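PDB 2RE3: uncharacterized protein from Silicibacter pomeroyi DSS-3, which is of unknown function but, as a DUF1285 family member, may take part in signal transduction. Local coordinates for residues W33-R47 against Y79-D93. Numbering follows the deposited sequence. Where two conformers were deposited one is given.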
loop_
_atom_site.group_PDB
_atom_site.type_symbol
_atom_site.label_atom_id
_atom_site.label_comp_id
_atom_site.label_asym_id
_atom_site.label_seq_id
_atom_site.Cartn_x
_atom_site.Cartn_y
_atom_site.Cartn_z
ATOM N N TRP A 33 2.880 18.218 8.934
ATOM C CA TRP A 33 4.289 18.516 9.122
ATOM C C TRP A 33 5.015 18.826 7.822
ATOM O O TRP A 33 4.848 18.127 6.825
ATOM C CB TRP A 33 4.968 17.346 9.828
ATOM C CG TRP A 33 4.298 16.953 11.099
ATOM C CD1 TRP A 33 3.619 17.777 11.957
ATOM C CD2 TRP A 33 4.218 15.635 11.661
ATOM N NE1 TRP A 33 3.126 17.055 13.019
ATOM C CE2 TRP A 33 3.480 15.739 12.864
ATOM C CE3 TRP A 33 4.704 14.389 11.276
ATOM C CZ2 TRP A 33 3.208 14.629 13.675
ATOM C CZ3 TRP A 33 4.458 13.305 12.086
ATOM C CH2 TRP A 33 3.718 13.430 13.276
ATOM N N ASN A 34 5.824 19.882 7.843
ATOM C CA ASN A 34 6.650 20.251 6.686
ATOM C C ASN A 34 8.032 20.666 7.120
ATOM O O ASN A 34 8.447 21.815 6.933
ATOM C CB ASN A 34 5.959 21.328 5.870
ATOM C CG ASN A 34 4.730 20.805 5.204
ATOM O OD1 ASN A 34 3.612 21.150 5.579
ATOM N ND2 ASN A 34 4.924 19.912 4.250
ATOM N N PRO A 35 8.754 19.714 7.709
ATOM C CA PRO A 35 10.110 19.951 8.154
ATOM C C PRO A 35 11.047 20.043 6.962
ATOM O O PRO A 35 10.689 19.636 5.867
ATOM C CB PRO A 35 10.420 18.712 8.973
ATOM C CG PRO A 35 9.608 17.638 8.283
ATOM C CD PRO A 35 8.327 18.332 7.990
ATOM N N PRO A 36 12.249 20.568 7.169
ATOM C CA PRO A 36 13.115 20.682 5.998
ATOM C C PRO A 36 13.659 19.303 5.661
ATOM O O PRO A 36 13.769 18.458 6.535
ATOM C CB PRO A 36 14.206 21.655 6.451
ATOM C CG PRO A 36 14.231 21.536 7.947
ATOM C CD PRO A 36 12.907 21.014 8.415
ATOM N N PHE A 37 13.935 19.087 4.387
ATOM C CA PHE A 37 14.417 17.817 3.855
ATOM C C PHE A 37 15.834 17.535 4.327
ATOM O O PHE A 37 16.731 18.291 4.013
ATOM C CB PHE A 37 14.395 17.955 2.336
ATOM C CG PHE A 37 14.943 16.781 1.586
ATOM C CD1 PHE A 37 14.362 15.512 1.704
ATOM C CD2 PHE A 37 15.994 16.947 0.701
ATOM C CE1 PHE A 37 14.853 14.442 0.984
ATOM C CE2 PHE A 37 16.481 15.878 -0.028
ATOM C CZ PHE A 37 15.922 14.630 0.110
ATOM N N ASN A 38 16.062 16.463 5.068
ATOM C CA ASN A 38 17.441 16.119 5.462
ATOM C C ASN A 38 18.174 15.080 4.620
ATOM O O ASN A 38 19.167 14.531 5.066
ATOM C CB ASN A 38 17.476 15.639 6.908
ATOM C CG ASN A 38 16.861 16.626 7.847
ATOM O OD1 ASN A 38 15.635 16.797 7.870
ATOM N ND2 ASN A 38 17.700 17.298 8.629
ATOM N N GLY A 39 17.709 14.797 3.417
ATOM C CA GLY A 39 18.420 13.865 2.543
ATOM C C GLY A 39 17.698 12.542 2.375
ATOM O O GLY A 39 16.689 12.254 3.043
ATOM N N ASP A 40 18.200 11.741 1.454
ATOM C CA ASP A 40 17.704 10.401 1.274
ATOM C C ASP A 40 18.505 9.448 2.145
ATOM O O ASP A 40 19.723 9.612 2.305
ATOM C CB ASP A 40 17.830 10.017 -0.174
ATOM C CG ASP A 40 17.000 10.900 -1.077
ATOM O OD1 ASP A 40 15.747 10.886 -0.954
ATOM O OD2 ASP A 40 17.611 11.613 -1.913
ATOM N N ILE A 41 17.831 8.473 2.742
ATOM C CA ILE A 41 18.536 7.417 3.468
ATOM C C ILE A 41 18.552 6.189 2.589
ATOM O O ILE A 41 17.801 6.091 1.636
ATOM C CB ILE A 41 17.917 7.111 4.852
ATOM C CG1 ILE A 41 16.417 6.812 4.747
ATOM C CG2 ILE A 41 18.171 8.283 5.827
ATOM C CD1 ILE A 41 15.818 6.456 6.084
ATOM N N ASP A 42 19.421 5.247 2.899
ATOM C CA ASP A 42 19.525 4.048 2.089
ATOM C C ASP A 42 18.450 3.048 2.565
ATOM O O ASP A 42 18.721 1.998 3.180
ATOM C CB ASP A 42 20.951 3.490 2.152
ATOM C CG ASP A 42 21.250 2.514 1.029
ATOM O OD1 ASP A 42 20.300 1.923 0.451
ATOM O OD2 ASP A 42 22.457 2.335 0.727
HETATM N N MSE A 43 17.218 3.393 2.246
HETATM C CA MSE A 43 16.091 2.577 2.593
HETATM C C MSE A 43 15.258 2.333 1.337
HETATM O O MSE A 43 14.981 3.264 0.581
HETATM C CB MSE A 43 15.248 3.265 3.686
HETATM C CG MSE A 43 14.204 2.369 4.364
HETATM SE SE MSE A 43 15.024 1.081 5.586
HETATM C CE MSE A 43 14.831 2.095 7.207
ATOM N N ARG A 44 14.832 1.085 1.159
ATOM C CA ARG A 44 14.060 0.678 0.006
ATOM C C ARG A 44 12.991 -0.281 0.478
ATOM O O ARG A 44 13.321 -1.242 1.154
ATOM C CB ARG A 44 14.959 -0.035 -0.978
ATOM C CG ARG A 44 14.234 -0.687 -2.124
ATOM C CD ARG A 44 15.211 -1.065 -3.248
ATOM N NE ARG A 44 16.076 -2.161 -2.835
ATOM C CZ ARG A 44 15.745 -3.450 -2.893
ATOM N NH1 ARG A 44 14.579 -3.829 -3.378
ATOM N NH2 ARG A 44 16.601 -4.377 -2.473
ATOM N N ILE A 45 11.729 -0.003 0.143
ATOM C CA ILE A 45 10.627 -0.931 0.355
ATOM C C ILE A 45 10.454 -1.761 -0.900
ATOM O O ILE A 45 9.977 -1.266 -1.940
ATOM C CB ILE A 45 9.302 -0.200 0.640
ATOM C CG1 ILE A 45 9.484 0.788 1.814
ATOM C CG2 ILE A 45 8.196 -1.208 0.938
ATOM C CD1 ILE A 45 8.255 1.596 2.162
ATOM N N ALA A 46 10.858 -3.021 -0.829
ATOM C CA ALA A 46 10.716 -3.905 -2.001
ATOM C C ALA A 46 9.240 -4.139 -2.332
ATOM O O ALA A 46 8.368 -3.951 -1.497
ATOM C CB ALA A 46 11.439 -5.243 -1.799
ATOM N N ARG A 47 9.001 -4.555 -3.566
ATOM C CA ARG A 47 7.678 -4.917 -4.088
ATOM C C ARG A 47 6.897 -5.895 -3.207
ATOM O O ARG A 47 5.663 -5.893 -3.206
ATOM C CB ARG A 47 7.873 -5.555 -5.467
ATOM C CG ARG A 47 6.632 -5.638 -6.291
ATOM C CD ARG A 47 6.953 -5.751 -7.804
ATOM N NE ARG A 47 5.779 -5.422 -8.619
ATOM C CZ ARG A 47 4.709 -6.214 -8.780
ATOM N NH1 ARG A 47 4.649 -7.415 -8.191
ATOM N NH2 ARG A 47 3.688 -5.807 -9.548
ATOM N N TYR A 79 8.589 9.681 1.662
ATOM C CA TYR A 79 9.407 10.193 2.741
ATOM C C TYR A 79 9.000 9.546 4.059
ATOM O O TYR A 79 7.923 8.969 4.157
ATOM C CB TYR A 79 9.249 11.713 2.837
ATOM C CG TYR A 79 9.607 12.379 1.547
ATOM C CD1 TYR A 79 8.677 12.493 0.532
ATOM C CD2 TYR A 79 10.889 12.849 1.315
ATOM C CE1 TYR A 79 8.985 13.094 -0.654
ATOM C CE2 TYR A 79 11.220 13.430 0.092
ATOM C CZ TYR A 79 10.246 13.542 -0.877
ATOM O OH TYR A 79 10.522 14.108 -2.076
ATOM N N LEU A 80 9.900 9.598 5.035
ATOM C CA LEU A 80 9.558 9.354 6.441
ATOM C C LEU A 80 9.636 10.725 7.074
ATOM O O LEU A 80 10.650 11.393 6.963
ATOM C CB LEU A 80 10.554 8.382 7.110
ATOM C CG LEU A 80 10.753 7.093 6.304
ATOM C CD1 LEU A 80 11.799 6.264 6.925
ATOM C CD2 LEU A 80 9.449 6.318 6.172
ATOM N N VAL A 81 8.557 11.143 7.710
ATOM C CA VAL A 81 8.410 12.510 8.170
ATOM C C VAL A 81 7.974 12.539 9.621
ATOM O O VAL A 81 7.015 11.894 9.999
ATOM C CB VAL A 81 7.375 13.228 7.306
ATOM C CG1 VAL A 81 7.193 14.695 7.736
ATOM C CG2 VAL A 81 7.798 13.123 5.836
ATOM N N THR A 82 8.711 13.289 10.424
ATOM C CA THR A 82 8.329 13.636 11.777
ATOM C C THR A 82 8.150 15.167 11.778
ATOM O O THR A 82 8.430 15.821 10.783
ATOM C CB THR A 82 9.454 13.260 12.769
ATOM O OG1 THR A 82 10.630 14.005 12.427
ATOM C CG2 THR A 82 9.761 11.772 12.747
ATOM N N PRO A 83 7.723 15.743 12.904
ATOM C CA PRO A 83 7.639 17.212 12.984
ATOM C C PRO A 83 8.968 17.947 12.771
ATOM O O PRO A 83 8.951 19.128 12.421
ATOM C CB PRO A 83 7.152 17.474 14.420
ATOM C CG PRO A 83 6.523 16.202 14.864
ATOM C CD PRO A 83 7.287 15.092 14.153
ATOM N N VAL A 84 10.101 17.283 12.977
ATOM C CA VAL A 84 11.380 17.974 12.872
ATOM C C VAL A 84 12.231 17.561 11.675
ATOM O O VAL A 84 13.077 18.353 11.215
ATOM C CB VAL A 84 12.194 17.908 14.209
ATOM C CG1 VAL A 84 11.469 18.734 15.258
ATOM C CG2 VAL A 84 12.413 16.460 14.692
ATOM N N GLU A 85 11.969 16.380 11.131
ATOM C CA GLU A 85 12.820 15.805 10.102
ATOM C C GLU A 85 12.017 15.127 8.997
ATOM O O GLU A 85 10.984 14.546 9.265
ATOM C CB GLU A 85 13.737 14.775 10.755
ATOM C CG GLU A 85 14.740 14.174 9.799
ATOM C CD GLU A 85 15.934 13.506 10.492
ATOM O OE1 GLU A 85 15.731 12.712 11.448
ATOM O OE2 GLU A 85 17.080 13.764 10.052
ATOM N N LYS A 86 12.521 15.202 7.765
ATOM C CA LYS A 86 11.986 14.479 6.612
ATOM C C LYS A 86 13.120 13.822 5.808
ATOM O O LYS A 86 14.022 14.528 5.334
ATOM C CB LYS A 86 11.238 15.442 5.693
ATOM C CG LYS A 86 11.155 15.013 4.236
ATOM C CD LYS A 86 9.993 15.661 3.450
ATOM C CE LYS A 86 10.384 16.979 2.771
ATOM N NZ LYS A 86 9.358 17.410 1.742
ATOM N N VAL A 87 13.052 12.499 5.611
ATOM C CA VAL A 87 14.018 11.808 4.797
ATOM C C VAL A 87 13.369 11.046 3.661
ATOM O O VAL A 87 12.279 10.476 3.795
ATOM C CB VAL A 87 14.866 10.853 5.632
ATOM C CG1 VAL A 87 15.756 11.639 6.575
ATOM C CG2 VAL A 87 14.000 9.855 6.390
ATOM N N GLY A 88 14.058 11.016 2.531
ATOM C CA GLY A 88 13.578 10.297 1.361
ATOM C C GLY A 88 13.876 8.795 1.393
ATOM O O GLY A 88 14.979 8.399 1.755
ATOM N N ILE A 89 12.884 7.965 1.029
ATOM C CA ILE A 89 13.121 6.538 0.813
ATOM C C ILE A 89 12.747 6.134 -0.599
ATOM O O ILE A 89 12.093 6.872 -1.306
ATOM C CB ILE A 89 12.390 5.623 1.839
ATOM C CG1 ILE A 89 10.891 5.687 1.678
ATOM C CG2 ILE A 89 12.714 6.032 3.238
ATOM C CD1 ILE A 89 10.233 4.553 2.377
ATOM N N ARG A 90 13.197 4.954 -0.993
ATOM C CA ARG A 90 12.975 4.403 -2.306
ATOM C C ARG A 90 11.860 3.408 -2.164
ATOM O O ARG A 90 11.886 2.595 -1.250
ATOM C CB ARG A 90 14.222 3.657 -2.781
ATOM C CG ARG A 90 15.063 4.380 -3.819
ATOM C CD ARG A 90 16.239 3.489 -4.301
ATOM N NE ARG A 90 17.210 3.409 -3.216
ATOM C CZ ARG A 90 17.951 2.353 -2.902
ATOM N NH1 ARG A 90 17.878 1.228 -3.598
ATOM N NH2 ARG A 90 18.772 2.434 -1.869
ATOM N N VAL A 91 10.893 3.440 -3.067
ATOM C CA VAL A 91 9.840 2.439 -3.046
ATOM C C VAL A 91 9.750 1.848 -4.438
ATOM O O VAL A 91 9.538 2.567 -5.405
ATOM C CB VAL A 91 8.482 3.022 -2.620
ATOM C CG1 VAL A 91 7.435 1.933 -2.641
ATOM C CG2 VAL A 91 8.587 3.691 -1.239
ATOM N N ASP A 92 9.948 0.539 -4.531
ATOM C CA ASP A 92 10.066 -0.104 -5.811
ATOM C C ASP A 92 8.750 -0.027 -6.511
ATOM O O ASP A 92 8.707 0.324 -7.669
ATOM C CB ASP A 92 10.496 -1.560 -5.661
ATOM C CG ASP A 92 11.982 -1.692 -5.405
ATOM O OD1 ASP A 92 12.694 -0.672 -5.518
ATOM O OD2 ASP A 92 12.426 -2.814 -5.075
ATOM N N ASP A 93 7.685 -0.341 -5.782
ATOM C CA ASP A 93 6.342 -0.360 -6.326
ATOM C C ASP A 93 5.369 0.378 -5.380
ATOM O O ASP A 93 5.254 1.589 -5.464
ATOM C CB ASP A 93 5.932 -1.812 -6.592
ATOM C CG ASP A 93 4.711 -1.925 -7.470
ATOM O OD1 ASP A 93 4.141 -0.895 -7.844
ATOM O OD2 ASP A 93 4.326 -3.057 -7.806
HETATM O O HOH W 1 8.598 19.033 4.221
HETATM O O HOH W 2 14.418 8.880 -1.705
HETATM O O HOH W 3 16.191 7.017 -0.636
HETATM O O HOH W 4 7.594 -1.436 -3.247
HETATM O O HOH W 5 11.154 -5.233 -5.070
#
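The Pro83 ring lies over one face of the Trp33 indole, its CD 3.8 Å from the centroid of the six-membered ring and almost on the ring normal, a CH-pi contact. Trp33 CG is anti to its own carbonyl carbon (chi1 -54°), which turns the flat ring toward the 82-85 turn, with Val81 O at its edge. Replacing Trp33 by an alanine is likely to leave Pro83 without its aromatic partner and open a gap beside the turn. Pro35, compact and rigid, crosses Val81 at about a right angle, its CD 3.8 Å from Val81 CG1. Further on, Phe37 CE1 meets the edge of the Tyr79 ring. Strands 37-45 and 86-91 run parallel at the centre of a six-stranded mixed sheet of the N-terminal DUF1285 domain, and a beta bulge between Asp40 and Arg44 shifts their register by two. Gly88 suits its place opposite Asp40 because, with Asp40 turned as it is, a CB there would collide with its OD1. Past the corner at Asp42, apolar chains pack: Ile45 CD1 touches Ile89 CD1 at 3.6 Å, and Ile89 CG2 lies against CB of Met43, a selenomethionine. On the face carrying Arg44 and Arg90, each long arginine reaches an acid of the other segment. Asp42 OD1 forms a salt bridge with Arg90 NH2 at 2.8 Å, carboxylate and guanidinium planes 53° apart, while Arg44 CB lies over a face of that guanidinium. Arg44 NH1 makes a hydrogen-bonded salt bridge to the syn side of Asp92 OD2 at 2.9 Å; these acids probably offset the nearness of the two arginines. Last, extended Arg47 brings NE 2.9 Å from Asp93 OD2 in a salt bridge, while Asp93 OD1 is hydrogen-bonded to Tyr144 OH.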